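Aminopeptidase (Aneurinibacillus sp. AM-1, PDB 5IB9) probably removes amino-terminal residues from peptides as a zinc-dependent M28-family aminopeptidase with a protease-associated domain, held here with a bestatin-type inhibitor. Local coordinates at residues His7-Arg12 with Arg253-Leu258; Leu311-Ile316 with Ala359-Ala364; Thr324-Ala329 with Leu405-Ile410; Ser332-Val337 with Ala389-Ser394. All blocks are in the same frame, centred on the assembly; numbering follows the deposited sequence.

Contact 1 of 4, residues His7-Arg12 with Arg253-Leu258; sequences HQITKR and RVMSKL
Q8 meets L258 where the short N-terminal helix 6-10 packs on the C-terminal end of helix 238-256 of the M28 peptidase fold. Q8 is bent, its OE1 3.7 Å from L258 CD2 and its CB resting on the same methyl. One residue on, I9 supplies the buried apolar contact. With CG1 anti to the carbonyl carbon (chi1 -57°), its CD1 comes within 3.7 Å of both V254 CG1 and M255 CE, and L258 CD1 joins them at 3.8 Å from I9 CD1. Helix 382-400 adds S394 against I9 and V396 against M255. R12 then sends its extended chain back over its own helix. NH1 of R12 donates to Q8 O at 2.9 Å and to Q8 OE1 at 2.8 Å, the latter nearly straight (165°), both acceptors lying in the guanidinium plane. The bond to OE1 probably helps to hold the Q8 amide, while R12 NE passes K257 CB. An alanine in place of R12 is likely to leave Q8 OE1 without its charged donor and L258 CD2 less covered. R12 O lies 2.8 Å from R253 NH2 at an angle too poor for a hydrogen bond; that NH2 is salt-bridged to E250 OE2.

Contact 2 of 4, residues Leu311-Ile316 with Ala359-Ala364; sequences LIMYTI and ALFIHA. With BES (2-(3-amino-2-hydroxy-4-phenyl-butyrylamino)-4-methyl-pentanoic acid), chain H.
Y314 and L360 form one antiparallel hydrogen-bonded pair, Y314 N to L360 O at 2.7 Å and L360 N to Y314 O at 2.9 Å. I312 and I362 form the next, with I312 N to I362 O at 2.9 Å and a longer return bond, I362 N to I312 O, at 3.3 Å. On one face M313 lies beside F361, its SD 4.5 Å from the F361 ring centroid and oblique (50° off the normal), a Met-aromatic contact. L311 CD1 sits over a face of the H363 imidazole, 21° off its normal, as a CH-pi contact. V388 and V392 of helix 382-400 back L311 and F361. An alanine instead of F361 would probably deprive M313 SD of its aromatic neighbour and leave a gap beside V392. On the other face I362 CG2 lies 3.5 Å from Y314 CD2, I312 CG2 rests over a face of the tyrosine ring, and A364 CB approaches Y314 OH. The chi1 of -179° extends I362 so that CD1 reaches to 3.6 Å from BES C11, in the inhibitor's phenyl ring. Helices back one face of this M28 alpha/beta strand pair, and from the opposite face I362 reaches the inhibitor pocket.

Contact 3 of 4, residues Thr324-Ala329 with Leu405-Ile410; sequences TDLGAA and LVIEPI
I407 crosses L326 at about a right angle, its CD1 3.7 Å from L326 CD2. Both residues send their leading branch anti to the carbonyl carbon: I407 CG1 does so with chi1 -50° and a straight continuation that carries CD1 across L326. In L326 it is the CD2 branch that does the touching. The same methyl also meets L405 CD1 at 3.9 Å; L405 takes a different first torsion, its CG anti to the backbone N (chi1 172°). The contact lays the irregular tail that follows helix 382-400 along helix 322-334 in the M28 domain, with L326 also packed on A395 and Q398 of helix 382-400. Further along the tail, I410 has both side-chain torsions extended and points CD1 at the helix backbone. I410 CD1 is modelled 3.1 Å from A328 O, closer than a methyl normally comes, so its exact position is doubtful. Beside I407 CG2 lies A329 CB, loosely at 4.5 Å. D325 contributes its aliphatic part, with CB 4.3 Å from I407 CD1, and its OD1 is hydrogen-bonded to Y412 OH further down the same tail, a hydroxyl that also bonds T324 OG1.

Contact 4 of 4, residues Ser332-Val337 with Ala389-Ser394; sequences SRLSGV and ADIVGS. With ZN (zinc ion), chain D.
L334 touches D390 by a methyl, and the side chain of D390, followed from that point outward, passes from apolar packing to a metal. D390 CB is 4.3 Å from L334 CD1. CG, anti to the carbonyl carbon (chi1 -71°), then carries the carboxylate away from the helix backbone. The two oxygens have different tasks. OD1 is hydrogen-bonded to T13 OG1 and stays 3.1 Å from the zinc ion, whereas OD2 coordinates the zinc at 2.0 Å. D390 therefore binds this zinc through one oxygen. The bond to T13, which with D386 binds a neighbouring zinc, probably helps to hold the carboxylate's rotation. D386, one turn earlier on the same helix, also binds the ion. The site stands on helix 382-400, against which the C-terminal end of helix 322-334 packs within the M28 domain. L334 CD1 is the main point of that packing, 3.4 Å from S394 OG and 3.5 Å from D390 O. These two oxygens are already joined, S394 OG donating to D390 O at 2.8 Å, 18° out of the carbonyl plane; D390 O also takes the backbone N-H of S394, and the leucine methyl lies against this doubly used carbonyl. Past the helix end, S335 OG lies 3.8 Å from I391 CD1 and is hydrogen-bonded to N387 OD1. S394 O lies near the plane of the R333 guanidinium, at its edge, but 4.0 Å from R333 NH2 is too far for a bond; R333 NE makes a salt bridge with D6 OD2, and NH1 bonds Q398 OE1.

From the N terminus, contact 1 closes first: a loop of 240 residues, which includes the protease-associated domain, brings the end of helix 238-256 back against helix 6-10. It is complete before the other three begin. Contact 2 then pairs strand 310-315 with strand 358-364. It crosses contact 3 and contact 4, whose first segments both lie on helix 322-334, between those strands in sequence. Contact 4, reaching helix 382-400, is nested within the larger loop that contact 3 closes with the tail at 405-410. T324 packs contact 3 on contact 2, V392 links contacts 4 and 2, and G393 and S394 bring contact 4 against contact 1.

Contact 1 of 4, residues His7-Arg12 with Arg253-Leu258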
loop_
_atom_site.group_PDB
_atom_site.type_symbol
_atom_site.label_atom_id
_atom_site.label_comp_id
_atom_site.label_asym_id
_atom_site.label_seq_id
_atom_site.Cartn_x
_atom_site.Cartn_y
_atom_site.Cartn_z
ATOM N N HIS A 7 3.440 38.133 -15.462
ATOM C CA HIS A 7 3.212 38.228 -16.900
ATOM C C HIS A 7 3.815 37.032 -17.692
ATOM O O HIS A 7 3.249 36.615 -18.715
ATOM C CB HIS A 7 3.733 39.586 -17.430
ATOM C CG HIS A 7 2.838 40.765 -17.129
ATOM N ND1 HIS A 7 3.066 42.038 -17.629
ATOM C CD2 HIS A 7 1.706 40.870 -16.377
ATOM C CE1 HIS A 7 2.132 42.867 -17.192
ATOM N NE2 HIS A 7 1.304 42.189 -16.414
ATOM N N GLN A 8 4.889 36.441 -17.147
ATOM C CA GLN A 8 5.482 35.236 -17.804
ATOM C C GLN A 8 4.475 34.084 -17.812
ATOM O O GLN A 8 4.437 33.296 -18.744
ATOM C CB GLN A 8 6.741 34.773 -17.075
ATOM C CG GLN A 8 7.883 35.785 -17.133
ATOM C CD GLN A 8 8.346 36.076 -18.595
ATOM O OE1 GLN A 8 7.946 35.427 -19.542
ATOM N NE2 GLN A 8 9.133 37.106 -18.755
ATOM N N ILE A 9 3.550 34.074 -16.849
ATOM C CA ILE A 9 2.511 33.031 -16.831
ATOM C C ILE A 9 1.233 33.496 -17.555
ATOM O O ILE A 9 0.735 32.843 -18.430
ATOM C CB ILE A 9 2.138 32.732 -15.361
ATOM C CG1 ILE A 9 3.382 32.310 -14.517
ATOM C CG2 ILE A 9 0.953 31.795 -15.302
ATOM C CD1 ILE A 9 4.024 31.046 -15.105
ATOM N N THR A 10 0.773 34.747 -17.257
ATOM C CA THR A 10 -0.539 35.147 -17.769
ATOM C C THR A 10 -0.557 35.436 -19.278
ATOM O O THR A 10 -1.631 35.365 -19.866
ATOM C CB THR A 10 -1.114 36.373 -16.988
ATOM O OG1 THR A 10 -0.219 37.467 -17.151
ATOM C CG2 THR A 10 -1.120 36.055 -15.448
ATOM N N LYS A 11 0.622 35.747 -19.825
ATOM C CA LYS A 11 0.622 35.926 -21.282
ATOM C C LYS A 11 0.613 34.611 -22.069
ATOM O O LYS A 11 0.434 34.594 -23.301
ATOM C CB LYS A 11 1.832 36.667 -21.712
ATOM C CG LYS A 11 3.167 35.915 -21.655
ATOM C CD LYS A 11 4.283 36.868 -22.195
ATOM C CE LYS A 11 5.643 36.335 -22.033
ATOM N NZ LYS A 11 6.628 37.317 -22.636
ATOM N N ARG A 12 0.826 33.497 -21.394
ATOM C CA ARG A 12 0.980 32.191 -22.008
ATOM C C ARG A 12 -0.143 31.214 -21.708
ATOM O O ARG A 12 -0.211 30.171 -22.353
ATOM C CB ARG A 12 2.276 31.541 -21.476
ATOM C CG ARG A 12 3.504 32.276 -21.842
ATOM C CD ARG A 12 4.703 31.353 -21.667
ATOM N NE ARG A 12 5.801 31.915 -22.460
ATOM C CZ ARG A 12 6.562 32.891 -22.013
ATOM N NH1 ARG A 12 6.401 33.424 -20.831
ATOM N NH2 ARG A 12 7.574 33.396 -22.791
ATOM N N ARG A 253 3.002 23.071 -19.819
ATOM C CA ARG A 253 3.460 23.637 -21.085
ATOM C C ARG A 253 3.990 25.005 -20.824
ATOM O O ARG A 253 5.095 25.382 -21.290
ATOM C CB ARG A 253 2.283 23.701 -21.981
ATOM C CG ARG A 253 2.715 24.147 -23.435
ATOM C CD ARG A 253 1.505 24.384 -24.347
ATOM N NE ARG A 253 0.915 25.653 -23.951
ATOM C CZ ARG A 253 1.406 26.854 -24.206
ATOM N NH1 ARG A 253 2.485 26.948 -25.005
ATOM N NH2 ARG A 253 0.798 27.950 -23.665
ATOM N N VAL A 254 3.266 25.798 -20.041
ATOM C CA VAL A 254 3.775 27.177 -19.735
ATOM C C VAL A 254 5.139 27.141 -19.088
ATOM O O VAL A 254 6.044 27.908 -19.496
ATOM C CB VAL A 254 2.753 27.932 -18.826
ATOM C CG1 VAL A 254 3.395 29.243 -18.249
ATOM C CG2 VAL A 254 1.541 28.287 -19.683
ATOM N N MET A 255 5.343 26.285 -18.062
ATOM C CA MET A 255 6.576 26.312 -17.324
ATOM C C MET A 255 7.685 25.762 -18.224
ATOM O O MET A 255 8.878 26.110 -17.984
ATOM C CB MET A 255 6.507 25.460 -16.052
ATOM C CG MET A 255 5.463 26.056 -15.140
ATOM S SD MET A 255 6.069 27.650 -14.473
ATOM C CE MET A 255 4.721 27.871 -13.283
ATOM N N SER A 256 7.357 25.054 -19.284
ATOM C CA SER A 256 8.444 24.523 -20.166
ATOM C C SER A 256 9.128 25.684 -20.897
ATOM O O SER A 256 10.269 25.515 -21.412
ATOM C CB SER A 256 7.955 23.496 -21.166
ATOM O OG SER A 256 7.225 24.055 -22.234
ATOM N N LYS A 257 8.468 26.823 -20.992
ATOM C CA LYS A 257 9.041 28.031 -21.622
ATOM C C LYS A 257 9.907 28.886 -20.743
ATOM O O LYS A 257 10.382 29.937 -21.193
ATOM C CB LYS A 257 7.873 28.895 -22.157
ATOM C CG LYS A 257 6.748 28.219 -22.944
ATOM C CD LYS A 257 7.248 27.386 -24.123
ATOM C CE LYS A 257 6.111 26.833 -24.924
ATOM N NZ LYS A 257 6.597 25.986 -26.077
ATOM N N LEU A 258 10.057 28.550 -19.468
ATOM C CA LEU A 258 10.667 29.381 -18.449
ATOM C C LEU A 258 11.793 28.710 -17.631
ATOM O O LEU A 258 11.792 27.511 -17.426
ATOM C CB LEU A 258 9.583 29.898 -17.427
ATOM C CG LEU A 258 8.423 30.570 -18.134
ATOM C CD1 LEU A 258 7.173 30.709 -17.270
ATOM C CD2 LEU A 258 8.801 31.958 -18.664
#

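Contact 2 of 4, residues Leu311-Ile316 with Ala359-Ala364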
loop_
_atom_site.group_PDB
_atom_site.type_symbol
_atom_site.label_atom_id
_atom_site.label_comp_id
_atom_site.label_asym_id
_atom_site.label_seq_id
_atom_site.Cartn_x
_atom_site.Cartn_y
_atom_site.Cartn_z
ATOM N N LEU A 311 -13.665 30.936 -6.773
ATOM C CA LEU A 311 -12.503 30.093 -6.372
ATOM C C LEU A 311 -12.287 30.140 -4.840
ATOM O O LEU A 311 -12.374 31.240 -4.238
ATOM C CB LEU A 311 -11.280 30.630 -7.164
ATOM C CG LEU A 311 -10.054 29.719 -7.163
ATOM C CD1 LEU A 311 -10.352 28.408 -7.751
ATOM C CD2 LEU A 311 -8.935 30.532 -7.838
ATOM N N ILE A 312 -11.873 29.023 -4.251
ATOM C CA ILE A 312 -11.487 29.018 -2.858
ATOM C C ILE A 312 -10.315 28.060 -2.730
ATOM O O ILE A 312 -10.147 27.146 -3.575
ATOM C CB ILE A 312 -12.677 28.597 -1.956
ATOM C CG1 ILE A 312 -12.323 28.684 -0.442
ATOM C CG2 ILE A 312 -13.163 27.249 -2.340
ATOM C CD1 ILE A 312 -13.609 28.843 0.386
ATOM N N MET A 313 -9.556 28.217 -1.658
ATOM C CA MET A 313 -8.490 27.214 -1.387
ATOM C C MET A 313 -8.888 26.427 -0.152
ATOM O O MET A 313 -9.132 27.030 0.861
ATOM C CB MET A 313 -7.232 27.941 -1.038
ATOM C CG MET A 313 -6.754 28.848 -2.145
ATOM S SD MET A 313 -5.249 29.798 -1.810
ATOM C CE MET A 313 -5.839 30.919 -0.486
ATOM N N TYR A 314 -8.861 25.090 -0.188
ATOM C CA TYR A 314 -9.221 24.319 0.984
ATOM C C TYR A 314 -8.005 23.575 1.518
ATOM O O TYR A 314 -7.225 22.958 0.786
ATOM C CB TYR A 314 -10.246 23.268 0.625
ATOM C CG TYR A 314 -11.677 23.767 0.497
ATOM C CD1 TYR A 314 -12.242 24.575 1.453
ATOM C CD2 TYR A 314 -12.401 23.437 -0.618
ATOM C CE1 TYR A 314 -13.599 25.040 1.277
ATOM C CE2 TYR A 314 -13.786 23.902 -0.810
ATOM C CZ TYR A 314 -14.329 24.652 0.177
ATOM O OH TYR A 314 -15.630 25.155 0.025
ATOM N N THR A 315 -7.838 23.596 2.854
ATOM C CA THR A 315 -6.821 22.835 3.474
ATOM C C THR A 315 -7.474 21.785 4.425
ATOM O O THR A 315 -8.625 22.003 4.905
ATOM C CB THR A 315 -5.771 23.653 4.255
ATOM O OG1 THR A 315 -6.491 24.265 5.348
ATOM C CG2 THR A 315 -5.201 24.754 3.350
ATOM N N ILE A 316 -6.759 20.721 4.724
ATOM C CA ILE A 316 -7.377 19.620 5.542
ATOM C C ILE A 316 -7.687 20.096 6.947
ATOM O O ILE A 316 -8.762 19.667 7.430
ATOM C CB ILE A 316 -6.344 18.450 5.607
ATOM C CG1 ILE A 316 -6.073 17.873 4.183
ATOM C CG2 ILE A 316 -6.805 17.344 6.561
ATOM C CD1 ILE A 316 -7.282 17.530 3.349
ATOM N N ALA A 359 -2.985 22.336 -0.653
ATOM C CA ALA A 359 -4.311 22.918 -0.681
ATOM C C ALA A 359 -4.978 22.516 -1.974
ATOM O O ALA A 359 -4.274 22.410 -3.046
ATOM C CB ALA A 359 -4.175 24.489 -0.660
ATOM N N LEU A 360 -6.288 22.450 -1.923
ATOM C CA LEU A 360 -7.189 22.209 -3.078
ATOM C C LEU A 360 -7.693 23.533 -3.545
ATOM O O LEU A 360 -8.210 24.383 -2.753
ATOM C CB LEU A 360 -8.314 21.319 -2.576
ATOM C CG LEU A 360 -9.514 21.301 -3.516
ATOM C CD1 LEU A 360 -9.217 20.702 -4.946
ATOM C CD2 LEU A 360 -10.706 20.456 -2.850
ATOM N N PHE A 361 -7.584 23.725 -4.838
ATOM C CA PHE A 361 -8.204 24.895 -5.591
ATOM C C PHE A 361 -9.427 24.410 -6.342
ATOM O O PHE A 361 -9.304 23.444 -7.108
ATOM C CB PHE A 361 -7.179 25.522 -6.589
ATOM C CG PHE A 361 -6.002 26.157 -5.884
ATOM C CD1 PHE A 361 -5.944 27.535 -5.788
ATOM C CD2 PHE A 361 -5.000 25.400 -5.277
ATOM C CE1 PHE A 361 -4.891 28.201 -5.107
ATOM C CE2 PHE A 361 -3.924 26.073 -4.579
ATOM C CZ PHE A 361 -3.896 27.436 -4.477
ATOM N N ILE A 362 -10.592 25.015 -6.045
ATOM C CA ILE A 362 -11.914 24.510 -6.550
ATOM C C ILE A 362 -12.850 25.690 -6.527
ATOM O O ILE A 362 -12.643 26.648 -5.740
ATOM C CB ILE A 362 -12.420 23.437 -5.605
ATOM C CG1 ILE A 362 -13.767 22.867 -6.115
ATOM C CG2 ILE A 362 -12.464 23.873 -4.131
ATOM C CD1 ILE A 362 -14.080 21.456 -5.458
ATOM N N HIS A 363 -13.825 25.662 -7.469
ATOM C CA HIS A 363 -14.866 26.709 -7.410
ATOM C C HIS A 363 -16.004 26.184 -6.510
ATOM O O HIS A 363 -16.514 25.124 -6.725
ATOM C CB HIS A 363 -15.395 27.034 -8.752
ATOM C CG HIS A 363 -14.376 27.603 -9.685
ATOM N ND1 HIS A 363 -13.905 28.892 -9.654
ATOM C CD2 HIS A 363 -13.730 26.992 -10.710
ATOM C CE1 HIS A 363 -12.983 29.058 -10.611
ATOM N NE2 HIS A 363 -12.891 27.913 -11.268
ATOM N N ALA A 364 -16.357 27.010 -5.501
ATOM C CA ALA A 364 -17.334 26.581 -4.468
ATOM C C ALA A 364 -18.286 27.755 -4.199
ATOM O O ALA A 364 -17.946 28.911 -4.323
ATOM C CB ALA A 364 -16.600 26.184 -3.176
HETATM N N2 BES H . -13.862 16.795 -6.487
HETATM C C1 BES H . -14.407 15.854 -5.508
HETATM C C6 BES H . -14.260 16.473 -4.120
HETATM C C7 BES H . -15.131 17.673 -3.763
HETATM C C8 BES H . -16.483 17.793 -4.172
HETATM C C12 BES H . -14.558 18.681 -2.957
HETATM C C9 BES H . -17.235 18.916 -3.768
HETATM C C11 BES H . -15.316 19.817 -2.556
HETATM C C10 BES H . -16.651 19.924 -2.975
HETATM C C2 BES H . -13.671 14.513 -5.603
HETATM O O2 BES H . -13.660 14.303 -7.014
HETATM C C3 BES H . -14.560 13.521 -4.934
HETATM O O3 BES H . -15.645 13.284 -5.454
HETATM N N1 BES H . -14.171 13.042 -3.803
HETATM C C4 BES H . -15.054 12.128 -3.073
HETATM C C13 BES H . -14.253 11.788 -1.828
HETATM C C14 BES H . -12.942 11.043 -2.101
HETATM C C15 BES H . -12.406 10.708 -0.716
HETATM C C16 BES H . -13.074 9.811 -2.999
HETATM C C5 BES H . -16.318 12.795 -2.545
HETATM O O1 BES H . -17.292 12.064 -2.199
HETATM O O4 BES H . -16.418 14.030 -2.430
#

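Contact 3 of 4, residues Thr324-Ala329 with Leu405-Ile410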
loop_
_atom_site.group_PDB
_atom_site.type_symbol
_atom_site.label_atom_id
_atom_site.label_comp_id
_atom_site.label_asym_id
_atom_site.label_seq_id
_atom_site.Cartn_x
_atom_site.Cartn_y
_atom_site.Cartn_z
ATOM N N THR A 324 -1.473 28.085 0.501
ATOM C CA THR A 324 -2.529 29.108 0.536
ATOM C C THR A 324 -1.902 30.502 0.585
ATOM O O THR A 324 -2.509 31.464 0.010
ATOM C CB THR A 324 -3.577 28.970 1.645
ATOM O OG1 THR A 324 -2.911 29.143 2.930
ATOM C CG2 THR A 324 -4.222 27.602 1.561
ATOM N N ASP A 325 -0.717 30.673 1.183
ATOM C CA ASP A 325 -0.069 32.003 1.126
ATOM C C ASP A 325 0.283 32.404 -0.296
ATOM O O ASP A 325 0.129 33.581 -0.708
ATOM C CB ASP A 325 1.201 32.015 2.004
ATOM C CG ASP A 325 0.926 31.984 3.457
ATOM O OD1 ASP A 325 -0.161 32.280 3.927
ATOM O OD2 ASP A 325 1.914 31.674 4.195
ATOM N N LEU A 326 0.801 31.438 -1.095
ATOM C CA LEU A 326 1.226 31.748 -2.476
ATOM C C LEU A 326 -0.051 31.985 -3.341
ATOM O O LEU A 326 -0.022 32.881 -4.164
ATOM C CB LEU A 326 2.023 30.589 -3.089
ATOM C CG LEU A 326 3.470 30.518 -2.559
ATOM C CD1 LEU A 326 4.050 29.060 -2.888
ATOM C CD2 LEU A 326 4.391 31.720 -3.023
ATOM N N GLY A 327 -1.128 31.181 -3.103
ATOM C CA GLY A 327 -2.371 31.332 -3.874
ATOM C C GLY A 327 -2.978 32.691 -3.531
ATOM O O GLY A 327 -3.393 33.408 -4.501
ATOM N N ALA A 328 -2.951 33.081 -2.250
ATOM C CA ALA A 328 -3.509 34.382 -1.881
ATOM C C ALA A 328 -2.683 35.469 -2.428
ATOM O O ALA A 328 -3.249 36.500 -2.899
ATOM C CB ALA A 328 -3.641 34.537 -0.358
ATOM N N ALA A 329 -1.368 35.385 -2.421
ATOM C CA ALA A 329 -0.480 36.438 -2.927
ATOM C C ALA A 329 -0.741 36.611 -4.435
ATOM O O ALA A 329 -1.056 37.696 -4.887
ATOM C CB ALA A 329 1.002 36.089 -2.772
ATOM N N LEU A 405 12.744 32.840 -2.791
ATOM C CA LEU A 405 11.315 33.061 -2.606
ATOM C C LEU A 405 11.144 34.141 -1.555
ATOM O O LEU A 405 11.742 34.015 -0.420
ATOM C CB LEU A 405 10.729 31.731 -2.099
ATOM C CG LEU A 405 9.255 31.711 -1.619
ATOM C CD1 LEU A 405 8.235 32.236 -2.696
ATOM C CD2 LEU A 405 8.861 30.306 -1.223
ATOM N N VAL A 406 10.268 35.093 -1.819
ATOM C CA VAL A 406 9.777 36.105 -0.900
ATOM C C VAL A 406 8.258 36.103 -0.969
ATOM O O VAL A 406 7.674 36.173 -2.067
ATOM C CB VAL A 406 10.279 37.516 -1.334
ATOM C CG1 VAL A 406 9.728 38.577 -0.414
ATOM C CG2 VAL A 406 11.848 37.571 -1.321
ATOM N N ILE A 407 7.586 35.942 0.185
ATOM C CA ILE A 407 6.121 36.149 0.208
ATOM C C ILE A 407 5.901 37.378 1.090
ATOM O O ILE A 407 6.506 37.507 2.159
ATOM C CB ILE A 407 5.393 34.904 0.721
ATOM C CG1 ILE A 407 5.879 33.661 -0.029
ATOM C CG2 ILE A 407 3.843 35.127 0.574
ATOM C CD1 ILE A 407 5.204 32.363 0.508
ATOM N N GLU A 408 5.152 38.344 0.587
ATOM C CA GLU A 408 4.877 39.522 1.336
ATOM C C GLU A 408 3.637 39.256 2.137
ATOM O O GLU A 408 2.788 38.444 1.742
ATOM C CB GLU A 408 4.692 40.682 0.373
ATOM C CG GLU A 408 6.036 41.080 -0.216
ATOM C CD GLU A 408 6.161 42.584 -0.371
ATOM O OE1 GLU A 408 5.378 43.357 0.273
ATOM O OE2 GLU A 408 7.063 43.000 -1.122
ATOM N N PRO A 409 3.549 39.871 3.312
ATOM C CA PRO A 409 2.385 39.600 4.122
ATOM C C PRO A 409 1.081 39.990 3.391
ATOM O O PRO A 409 1.038 40.987 2.652
ATOM C CB PRO A 409 2.610 40.520 5.365
ATOM C CG PRO A 409 4.071 40.902 5.324
ATOM C CD PRO A 409 4.393 40.966 3.880
ATOM N N ILE A 410 0.049 39.191 3.554
ATOM C CA ILE A 410 -1.233 39.473 2.912
ATOM C C ILE A 410 -2.318 38.850 3.790
ATOM O O ILE A 410 -2.184 37.698 4.217
ATOM C CB ILE A 410 -1.220 38.803 1.471
ATOM C CG1 ILE A 410 -2.587 38.712 0.793
ATOM C CG2 ILE A 410 -0.754 37.372 1.570
ATOM C CD1 ILE A 410 -2.494 38.425 -0.619
#

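Contact 4 of 4, residues Ser332-Val337 with Ala389-Ser394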
loop_
_atom_site.group_PDB
_atom_site.type_symbol
_atom_site.label_atom_id
_atom_site.label_comp_id
_atom_site.label_asym_id
_atom_site.label_seq_id
_atom_site.Cartn_x
_atom_site.Cartn_y
_atom_site.Cartn_z
ATOM N N SER A 332 -4.043 38.179 -5.107
ATOM C CA SER A 332 -4.159 39.587 -4.762
ATOM C C SER A 332 -3.603 40.450 -5.863
ATOM O O SER A 332 -4.060 41.630 -6.011
ATOM C CB SER A 332 -3.503 39.745 -3.395
ATOM O OG SER A 332 -2.096 39.864 -3.625
ATOM N N ARG A 333 -2.686 39.934 -6.659
ATOM C CA ARG A 333 -2.080 40.736 -7.746
ATOM C C ARG A 333 -2.948 40.596 -8.984
ATOM O O ARG A 333 -2.948 41.555 -9.818
ATOM C CB ARG A 333 -0.714 40.214 -8.120
ATOM C CG ARG A 333 0.282 40.346 -6.915
ATOM C CD ARG A 333 1.709 40.036 -7.278
ATOM N NE ARG A 333 1.871 38.674 -7.789
ATOM C CZ ARG A 333 2.288 37.642 -7.030
ATOM N NH1 ARG A 333 2.469 37.776 -5.703
ATOM N NH2 ARG A 333 2.449 36.481 -7.613
ATOM N N LEU A 334 -3.681 39.505 -9.137
ATOM C CA LEU A 334 -4.371 39.157 -10.429
ATOM C C LEU A 334 -5.850 39.329 -10.444
ATOM O O LEU A 334 -6.386 39.709 -11.521
ATOM C CB LEU A 334 -4.024 37.638 -10.810
ATOM C CG LEU A 334 -2.553 37.517 -11.165
ATOM C CD1 LEU A 334 -2.203 36.018 -11.346
ATOM C CD2 LEU A 334 -1.932 38.386 -12.281
ATOM N N SER A 335 -6.565 39.054 -9.356
ATOM C CA SER A 335 -7.975 38.898 -9.312
ATOM C C SER A 335 -8.638 39.497 -8.143
ATOM O O SER A 335 -9.798 39.805 -8.203
ATOM C CB SER A 335 -8.307 37.405 -9.383
ATOM O OG SER A 335 -8.103 37.031 -10.710
ATOM N N GLY A 336 -7.979 39.547 -6.981
ATOM C CA GLY A 336 -8.673 39.998 -5.760
ATOM C C GLY A 336 -8.432 39.075 -4.585
ATOM O O GLY A 336 -7.391 38.328 -4.528
ATOM N N VAL A 337 -9.321 39.174 -3.602
ATOM C CA VAL A 337 -9.180 38.379 -2.375
ATOM C C VAL A 337 -9.583 36.951 -2.607
ATOM O O VAL A 337 -10.635 36.645 -3.170
ATOM C CB VAL A 337 -10.162 38.965 -1.351
ATOM C CG1 VAL A 337 -10.204 38.022 -0.139
ATOM C CG2 VAL A 337 -9.736 40.332 -0.958
ATOM N N ALA A 389 -5.628 28.873 -14.035
ATOM C CA ALA A 389 -4.282 28.691 -14.490
ATOM C C ALA A 389 -3.435 29.940 -14.207
ATOM O O ALA A 389 -2.260 29.783 -13.791
ATOM C CB ALA A 389 -4.346 28.409 -16.045
ATOM N N ASP A 390 -3.981 31.172 -14.398
ATOM C CA ASP A 390 -3.122 32.340 -14.079
ATOM C C ASP A 390 -2.776 32.379 -12.614
ATOM O O ASP A 390 -1.669 32.693 -12.241
ATOM C CB ASP A 390 -3.937 33.608 -14.479
ATOM C CG ASP A 390 -4.068 33.782 -15.918
ATOM O OD1 ASP A 390 -3.317 33.230 -16.701
ATOM O OD2 ASP A 390 -5.003 34.530 -16.269
ATOM N N ILE A 391 -3.751 32.148 -11.706
ATOM C CA ILE A 391 -3.509 32.260 -10.263
ATOM C C ILE A 391 -2.541 31.124 -9.760
ATOM O O ILE A 391 -1.544 31.386 -9.039
ATOM C CB ILE A 391 -4.787 32.286 -9.514
ATOM C CG1 ILE A 391 -5.537 33.638 -9.691
ATOM C CG2 ILE A 391 -4.589 32.045 -8.010
ATOM C CD1 ILE A 391 -7.032 33.623 -9.310
ATOM N N VAL A 392 -2.863 29.873 -10.124
ATOM C CA VAL A 392 -2.063 28.735 -9.650
ATOM C C VAL A 392 -0.664 28.863 -10.312
ATOM O O VAL A 392 0.325 28.625 -9.664
ATOM C CB VAL A 392 -2.792 27.425 -9.877
ATOM C CG1 VAL A 392 -1.838 26.212 -9.595
ATOM C CG2 VAL A 392 -3.938 27.339 -8.934
ATOM N N GLY A 393 -0.666 29.152 -11.595
ATOM C CA GLY A 393 0.672 29.234 -12.218
ATOM C C GLY A 393 1.503 30.363 -11.638
ATOM O O GLY A 393 2.723 30.187 -11.496
ATOM N N SER A 394 0.890 31.543 -11.411
ATOM C CA SER A 394 1.667 32.651 -10.766
ATOM C C SER A 394 2.085 32.354 -9.352
ATOM O O SER A 394 3.187 32.770 -8.969
ATOM C CB SER A 394 0.853 33.947 -10.774
ATOM O OG SER A 394 0.642 34.265 -12.189
HETATM ZN ZN ZN D . -5.448 35.013 -18.108
HETATM O O HOH W 1 -4.323 34.883 -19.549
HETATM O O HOH W 2 -6.636 36.740 -18.203
HETATM O O HOH W 3 -5.620 37.370 -17.688
#